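3-methyladenine dna-glycosylase (Archaeoglobus fulgidus, PDB 2JHN) belongs to the AlkA group of DNA glycosylases, joining a TATA-box-binding-protein-like domain to a helical domain of the HhH-GPD superfamily. Local coordinates at residues E70-R73 with R74-E78; G160-Q164 with E165-K169; A223-V226 with L227-L231. The protein carries 1 engineered substitution. All blocks are in the same frame, centred on the assembly; numbering follows the deposited sequence.

Interaction 1: residues E70-R73 with R74-E78; sequences EAVR and RKLVE
Arg74 and Glu70 meet one turn apart on the alpha helix 69-80, which packs against the antiparallel sheet of the TATA-box-binding-protein-like part of the chain. All four carbonyl oxygens of Glu70 to Arg73 are satisfied by the amide four residues on. Arg74 N reaches Glu70 O at 3.1 Å, Lys75 N and Leu76 N donate to Ala71 O and Val72 O, and Val77 N closes the series on Arg73 O with an N-H...O angle of 164°. Arg74 O passes the pattern on to Glu78 N.

Two of these acceptors have further company. The Arg74 chain runs extended to CD and then bends at chi3 (-46°), which folds the guanidinium back over the preceding turn. Glu70 O then lies over one guanidinium face, offset toward the rim, with Arg74 NH2 at 3.7 Å. Ala71 O takes a second donor, water 1, at 2.9 Å. The same water accepts from Arg74 NH1 at 3.0 Å, a weak bond, so a water-mediated link supplements the main-chain bond.

The Glu70 carboxylate, by contrast, does not pair with Arg74. The two side chains cross at about a right angle, and Glu70 OE2 stays 5.4 Å from Arg74 NH2, so any attraction between the opposite charges is probably weak. Glu78 has its own partner, a salt bridge from OE1 to Lys201 NZ.

On the sheet side Val72 and Leu76 lie side by side, with Val72 CG1 against Leu76 CD1 at 3.8 Å. Val72 also touches Phe64 and Leu41, and Leu76 touches Trp35. On another side of the helix, the CG2 methyl of Val77 rests 3.2 Å from Arg73 O, the oxygen that accepts from Val77 N.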
loop_
_atom_site.group_PDB
_atom_site.type_symbol
_atom_site.label_atom_id
_atom_site.label_comp_id
_atom_site.label_asym_id
_atom_site.label_seq_id
_atom_site.Cartn_x
_atom_site.Cartn_y
_atom_site.Cartn_z
ATOM N N GLU A 70 11.555 15.823 -10.209
ATOM C CA GLU A 70 10.448 16.389 -9.437
ATOM C C GLU A 70 9.242 15.428 -9.371
ATOM O O GLU A 70 8.647 15.239 -8.307
ATOM C CB GLU A 70 10.027 17.752 -10.001
ATOM C CG GLU A 70 9.602 18.759 -8.940
ATOM C CD GLU A 70 10.738 19.108 -7.984
ATOM O OE1 GLU A 70 11.852 19.425 -8.465
ATOM O OE2 GLU A 70 10.521 19.063 -6.751
ATOM N N ALA A 71 8.924 14.806 -10.505
ATOM C CA ALA A 71 7.815 13.863 -10.604
ATOM C C ALA A 71 8.117 12.598 -9.801
ATOM O O ALA A 71 7.261 12.117 -9.057
ATOM C CB ALA A 71 7.532 13.516 -12.071
ATOM N N VAL A 72 9.334 12.067 -9.952
ATOM C CA VAL A 72 9.740 10.866 -9.219
ATOM C C VAL A 72 9.711 11.142 -7.704
ATOM O O VAL A 72 9.207 10.331 -6.918
ATOM C CB VAL A 72 11.146 10.368 -9.652
ATOM C CG1 VAL A 72 11.612 9.217 -8.746
ATOM C CG2 VAL A 72 11.152 9.934 -11.089
ATOM N N ARG A 73 10.230 12.297 -7.306
ATOM C CA ARG A 73 10.300 12.655 -5.879
ATOM C C ARG A 73 8.904 12.689 -5.250
ATOM O O ARG A 73 8.710 12.182 -4.152
ATOM C CB ARG A 73 11.002 14.000 -5.699
ATOM C CG ARG A 73 11.174 14.490 -4.270
ATOM C CD ARG A 73 11.646 15.936 -4.281
ATOM N NE ARG A 73 12.119 16.366 -2.966
ATOM C CZ ARG A 73 11.382 17.030 -2.075
ATOM N NH1 ARG A 73 10.126 17.356 -2.356
ATOM N NH2 ARG A 73 11.913 17.384 -0.905
ATOM N N ARG A 74 7.946 13.280 -5.967
ATOM C CA ARG A 74 6.557 13.400 -5.497
ATOM C C ARG A 74 5.977 12.014 -5.303
ATOM O O ARG A 74 5.305 11.754 -4.307
ATOM C CB ARG A 74 5.718 14.155 -6.533
ATOM C CG ARG A 74 4.354 14.643 -6.061
ATOM C CD ARG A 74 3.708 15.598 -7.103
ATOM N NE ARG A 74 4.639 16.618 -7.623
ATOM C CZ ARG A 74 5.092 16.678 -8.880
ATOM N NH1 ARG A 74 4.724 15.778 -9.789
ATOM N NH2 ARG A 74 5.929 17.642 -9.232
ATOM N N LYS A 75 6.231 11.142 -6.273
ATOM C CA LYS A 75 5.714 9.760 -6.242
ATOM C C LYS A 75 6.289 9.012 -5.044
ATOM O O LYS A 75 5.556 8.311 -4.349
ATOM C CB LYS A 75 6.062 9.001 -7.515
ATOM C CG LYS A 75 5.267 9.394 -8.797
ATOM C CD LYS A 75 5.730 8.486 -9.981
ATOM C CE LYS A 75 4.598 8.177 -10.998
ATOM N NZ LYS A 75 4.966 7.050 -11.958
ATOM N N LEU A 76 7.594 9.162 -4.793
ATOM C CA LEU A 76 8.223 8.414 -3.687
ATOM C C LEU A 76 7.827 8.932 -2.302
ATOM O O LEU A 76 7.676 8.141 -1.364
ATOM C CB LEU A 76 9.744 8.399 -3.810
ATOM C CG LEU A 76 10.267 7.710 -5.080
ATOM C CD1 LEU A 76 11.784 7.923 -5.170
ATOM C CD2 LEU A 76 9.914 6.232 -5.088
ATOM N N VAL A 77 7.699 10.249 -2.171
ATOM C CA VAL A 77 7.268 10.856 -0.909
ATOM C C VAL A 77 5.875 10.319 -0.522
ATOM O O VAL A 77 5.636 9.932 0.623
ATOM C CB VAL A 77 7.242 12.390 -1.002
ATOM C CG1 VAL A 77 6.478 13.013 0.199
ATOM C CG2 VAL A 77 8.694 12.943 -1.074
ATOM N N GLU A 78 4.975 10.306 -1.488
ATOM C CA GLU A 78 3.600 9.844 -1.272
ATOM C C GLU A 78 3.563 8.310 -1.011
ATOM O O GLU A 78 2.848 7.815 -0.111
ATOM C CB GLU A 78 2.763 10.206 -2.496
ATOM C CG GLU A 78 1.289 9.799 -2.331
ATOM C CD GLU A 78 0.492 9.982 -3.595
ATOM O OE1 GLU A 78 1.027 9.705 -4.700
ATOM O OE2 GLU A 78 -0.693 10.370 -3.475
HETATM O O HOH W 1 4.557 12.833 -9.746
#

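Interaction 2: residues G160-Q164 with E165-K169; sequences GFPTQ and EAILK
Thr163 caps the first turn of helix 164-177, and the contact is a local one at a helix start, where the chain leaves strand 156-159 through a short loop. The evidence is a side-chain to main-chain bond: Ala166 N donates to Thr163 OG1 at 3.1 Å, with an N-H...O angle of 154°. The hydroxyl is placed there by chi1 (58°), which sets OG1 between the backbone N and the carbonyl carbon, facing the amides that begin the helix. Ala166 CB is also near this oxygen, 3.4 Å from Thr163 OG1.

The main chain takes over at once. Ile167 N donates to Thr163 O at 3.2 Å, and Leu168 N donates to Gln164 O in the carbonyl plane. Thr163 therefore receives one bond on its side chain and one on its carbonyl.

An apolar contact accompanies this N-cap. Pro162, just before the cap, sets CB against Ile167 CD1 at 3.6 Å; contact between the residue preceding the cap and the fourth residue beyond it is the hydrophobic staple. Ile167 CG1 follows close by, 3.8 Å from Pro162 CB. Pro162 is also held by Ile143, Val144 and Phe147 of helix 133-147, and Ile167 by Phe119, Ile188 and Ala192, so the staple joins the helical core of the HhH-GPD domain.

Glu165, an exposed residue, folds back toward the cap. A bend at chi2 (93°) carries Glu165 OE1 to 3.5 Å from Thr163 CB, where the negative charge would probably suit the amino end of the helix. Gln164 directs its amide away from this turn, NE2 donating to the carbonyl oxygens of Ala192, the last residue of helix 182-192, and of Glu194 just beyond it.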
loop_
_atom_site.group_PDB
_atom_site.type_symbol
_atom_site.label_atom_id
_atom_site.label_comp_id
_atom_site.label_asym_id
_atom_site.label_seq_id
_atom_site.Cartn_x
_atom_site.Cartn_y
_atom_site.Cartn_z
ATOM N N GLY A 160 8.361 -4.184 -12.162
ATOM C CA GLY A 160 7.165 -3.317 -12.084
ATOM C C GLY A 160 5.863 -4.111 -12.066
ATOM O O GLY A 160 5.814 -5.258 -12.522
ATOM N N PHE A 161 4.785 -3.521 -11.532
ATOM C CA PHE A 161 3.489 -4.162 -11.618
ATOM C C PHE A 161 2.987 -4.098 -13.082
ATOM O O PHE A 161 3.184 -3.095 -13.743
ATOM C CB PHE A 161 2.451 -3.505 -10.681
ATOM C CG PHE A 161 1.244 -4.373 -10.450
ATOM C CD1 PHE A 161 1.296 -5.427 -9.533
ATOM C CD2 PHE A 161 0.066 -4.182 -11.199
ATOM C CE1 PHE A 161 0.200 -6.251 -9.351
ATOM C CE2 PHE A 161 -1.036 -5.020 -11.021
ATOM C CZ PHE A 161 -0.976 -6.043 -10.097
ATOM N N PRO A 162 2.361 -5.173 -13.582
ATOM C CA PRO A 162 1.818 -5.190 -14.970
ATOM C C PRO A 162 0.967 -3.959 -15.309
ATOM O O PRO A 162 0.148 -3.535 -14.476
ATOM C CB PRO A 162 0.971 -6.458 -14.987
ATOM C CG PRO A 162 1.680 -7.372 -14.011
ATOM C CD PRO A 162 2.138 -6.451 -12.894
ATOM N N THR A 163 1.185 -3.394 -16.507
ATOM C CA THR A 163 0.381 -2.291 -17.035
ATOM C C THR A 163 -1.006 -2.840 -17.359
ATOM O O THR A 163 -1.177 -4.051 -17.454
ATOM C CB THR A 163 0.980 -1.696 -18.341
ATOM O OG1 THR A 163 1.074 -2.735 -19.323
ATOM C CG2 THR A 163 2.371 -1.063 -18.092
ATOM N N GLN A 164 -1.997 -1.958 -17.532
ATOM C CA GLN A 164 -3.334 -2.419 -17.947
ATOM C C GLN A 164 -3.260 -3.202 -19.262
ATOM O O GLN A 164 -3.886 -4.244 -19.400
ATOM C CB GLN A 164 -4.327 -1.254 -18.034
ATOM C CG GLN A 164 -4.526 -0.543 -16.687
ATOM C CD GLN A 164 -5.468 0.625 -16.781
ATOM O OE1 GLN A 164 -5.200 1.695 -16.235
ATOM N NE2 GLN A 164 -6.602 0.427 -17.471
ATOM N N GLU A 165 -2.429 -2.714 -20.175
ATOM C CA GLU A 165 -2.163 -3.373 -21.476
ATOM C C GLU A 165 -1.639 -4.803 -21.372
ATOM O O GLU A 165 -2.109 -5.687 -22.086
ATOM C CB GLU A 165 -1.187 -2.516 -22.295
ATOM C CG GLU A 165 -1.794 -1.217 -22.793
ATOM C CD GLU A 165 -1.556 -0.011 -21.868
ATOM O OE1 GLU A 165 -1.180 -0.171 -20.670
ATOM O OE2 GLU A 165 -1.749 1.126 -22.355
ATOM N N ALA A 166 -0.677 -5.010 -20.464
ATOM C CA ALA A 166 -0.056 -6.306 -20.202
ATOM C C ALA A 166 -1.066 -7.301 -19.643
ATOM O O ALA A 166 -1.044 -8.477 -19.996
ATOM C CB ALA A 166 1.134 -6.143 -19.237
ATOM N N ILE A 167 -1.955 -6.811 -18.775
ATOM C CA ILE A 167 -3.054 -7.609 -18.216
ATOM C C ILE A 167 -4.091 -8.044 -19.259
ATOM O O ILE A 167 -4.550 -9.197 -19.260
ATOM C CB ILE A 167 -3.733 -6.855 -17.027
ATOM C CG1 ILE A 167 -2.741 -6.765 -15.860
ATOM C CG2 ILE A 167 -5.050 -7.535 -16.595
ATOM C CD1 ILE A 167 -2.237 -8.139 -15.330
ATOM N N LEU A 168 -4.453 -7.119 -20.139
ATOM C CA LEU A 168 -5.391 -7.434 -21.206
ATOM C C LEU A 168 -4.815 -8.546 -22.095
ATOM O O LEU A 168 -5.528 -9.487 -22.467
ATOM C CB LEU A 168 -5.743 -6.166 -22.002
ATOM C CG LEU A 168 -6.616 -5.139 -21.244
ATOM C CD1 LEU A 168 -6.854 -3.924 -22.117
ATOM C CD2 LEU A 168 -7.950 -5.734 -20.764
ATOM N N LYS A 169 -3.517 -8.457 -22.373
ATOM C CA LYS A 169 -2.789 -9.495 -23.114
ATOM C C LYS A 169 -2.717 -10.824 -22.354
ATOM O O LYS A 169 -2.970 -11.877 -22.929
ATOM C CB LYS A 169 -1.391 -9.009 -23.533
ATOM C CG LYS A 169 -0.534 -10.093 -24.268
ATOM C CD LYS A 169 -1.218 -10.636 -25.560
ATOM C CE LYS A 169 -0.495 -11.895 -26.098
ATOM N NZ LYS A 169 -1.338 -12.745 -26.996
#

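Interaction 3: residues A223-V226 with L227-L231; sequences AELV and LSIAL. Engineered in segment 227-231: Ile229 (natural residue Met).
The carbonyl oxygen of Val226 accepts from both Ala230 N and Leu231 N at the carboxyl end of helix 220-229. Ala230 N reaches Val226 O at 2.9 Å, and Leu231 N reaches it at 3.0 Å. The first is a helical bond to the fourth residue on, the second a bond to the fifth, so the chain widens its turn as it leaves the helix. Upstream the bonds are ordinary: Leu227 N donates to Ala223 O, Ser228 N to Glu224 O, and Ile229 N to Leu225 O at 2.8 Å.

Ser228 adds a polar grip within this buried turn. Chi1 of 51° brings Ser228 OG back over the preceding turn, 2.9 Å from Glu224 O and 3.1 Å from Leu225 O.

Ordinary apolar contacts complete the buried part, with Val226 CG1 at 4.2 Å from Ala230 CB and 4.0 Å from Leu231 CG. The contrast lies in exposure: of all the touching residues, Ile229 alone is partly exposed. It is an engineered residue, methionine in the natural sequence; chi1 of 81° turns CG1 back over Leu225 O, and Ile229 CD1 meets Leu225 CG at 3.8 Å as the two side chains cross obliquely.

Helix 220-229 follows helix 205-213 across a short hairpin, the helix-hairpin-helix motif that names the superfamily; Thr213 at the end of the first helix, with Phe215 and Ile218 of the hairpin, binds a sodium ion. Glu224 forms salt bridges with Arg220 and Arg263. Ala223, Val226 and Leu227 touch helix 205-213, Val226 and Leu231 also touch helix 118-127, and Ser228 and Ile229 face helix 274-287.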
loop_
_atom_site.group_PDB
_atom_site.type_symbol
_atom_site.label_atom_id
_atom_site.label_comp_id
_atom_site.label_asym_id
_atom_site.label_seq_id
_atom_site.Cartn_x
_atom_site.Cartn_y
_atom_site.Cartn_z
ATOM N N ALA A 223 -13.739 -1.727 -1.592
ATOM C CA ALA A 223 -13.796 -0.327 -2.046
ATOM C C ALA A 223 -13.123 0.584 -0.984
ATOM O O ALA A 223 -12.290 1.466 -1.320
ATOM C CB ALA A 223 -15.263 0.104 -2.356
ATOM N N GLU A 224 -13.459 0.357 0.284
ATOM C CA GLU A 224 -12.861 1.157 1.379
ATOM C C GLU A 224 -11.367 0.905 1.541
ATOM O O GLU A 224 -10.610 1.858 1.816
ATOM C CB GLU A 224 -13.606 0.979 2.704
ATOM C CG GLU A 224 -15.062 1.481 2.617
ATOM C CD GLU A 224 -15.816 1.382 3.920
ATOM O OE1 GLU A 224 -15.366 0.627 4.829
ATOM O OE2 GLU A 224 -16.856 2.099 4.025
ATOM N N LEU A 225 -10.942 -0.337 1.373
ATOM C CA LEU A 225 -9.494 -0.653 1.386
ATOM C C LEU A 225 -8.774 0.101 0.239
ATOM O O LEU A 225 -7.762 0.769 0.460
ATOM C CB LEU A 225 -9.272 -2.166 1.276
ATOM C CG LEU A 225 -7.890 -2.735 1.545
ATOM C CD1 LEU A 225 -7.545 -2.455 3.027
ATOM C CD2 LEU A 225 -7.958 -4.259 1.261
ATOM N N VAL A 226 -9.332 0.047 -0.966
ATOM C CA VAL A 226 -8.743 0.798 -2.115
ATOM C C VAL A 226 -8.663 2.281 -1.799
ATOM O O VAL A 226 -7.611 2.901 -1.978
ATOM C CB VAL A 226 -9.522 0.557 -3.415
ATOM C CG1 VAL A 226 -9.136 1.604 -4.512
ATOM C CG2 VAL A 226 -9.279 -0.890 -3.911
ATOM N N LEU A 227 -9.775 2.850 -1.325
ATOM C CA LEU A 227 -9.847 4.261 -1.025
ATOM C C LEU A 227 -8.710 4.703 -0.079
ATOM O O LEU A 227 -8.069 5.716 -0.309
ATOM C CB LEU A 227 -11.213 4.615 -0.418
ATOM C CG LEU A 227 -12.272 4.876 -1.529
ATOM C CD1 LEU A 227 -13.671 4.725 -0.986
ATOM C CD2 LEU A 227 -12.077 6.293 -2.058
ATOM N N SER A 228 -8.469 3.916 0.946
ATOM C CA SER A 228 -7.459 4.277 1.959
ATOM C C SER A 228 -6.034 3.922 1.515
ATOM O O SER A 228 -5.133 4.781 1.553
ATOM C CB SER A 228 -7.793 3.610 3.293
ATOM O OG SER A 228 -8.016 2.221 3.158
ATOM N N ILE A 229 -5.829 2.680 1.112
ATOM C CA ILE A 229 -4.463 2.191 0.851
ATOM C C ILE A 229 -3.906 2.496 -0.539
ATOM O O ILE A 229 -2.673 2.494 -0.706
ATOM C CB ILE A 229 -4.234 0.683 1.263
ATOM C CG1 ILE A 229 -4.757 -0.293 0.203
ATOM C CG2 ILE A 229 -4.807 0.395 2.679
ATOM C CD1 ILE A 229 -4.361 -1.806 0.439
ATOM N N ALA A 230 -4.782 2.757 -1.513
ATOM C CA ALA A 230 -4.383 3.072 -2.893
ATOM C C ALA A 230 -4.636 4.532 -3.294
ATOM O O ALA A 230 -3.810 5.132 -4.007
ATOM C CB ALA A 230 -5.055 2.114 -3.897
ATOM N N LEU A 231 -5.743 5.101 -2.826
ATOM C CA LEU A 231 -6.198 6.423 -3.220
ATOM C C LEU A 231 -5.784 7.514 -2.244
ATOM O O LEU A 231 -5.911 8.697 -2.554
ATOM C CB LEU A 231 -7.732 6.443 -3.448
ATOM C CG LEU A 231 -8.252 5.541 -4.566
ATOM C CD1 LEU A 231 -9.649 5.913 -5.007
ATOM C CD2 LEU A 231 -7.281 5.550 -5.773
#

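The three contacts follow in series along the chain, each local in sequence: interaction 1 in helix 69-80, interaction 2 at the start of helix 164-177, and interaction 3 at the end of helix 220-229. Their centres are spread almost evenly, about 22 Å between 1 and 2 and about 20 Å for each other pair. Interaction 1 belongs to the TATA-box-binding-protein-like part, the other two to the HhH-GPD part. None touches another; the nearest atoms of interactions 1 and 3 are about 6 Å apart. Helix 118-127 is shared ground, meeting Phe161, Gln164 and Ile167 as well as Val226 and Leu231, and so ties the two HhH-GPD contacts into one helical core.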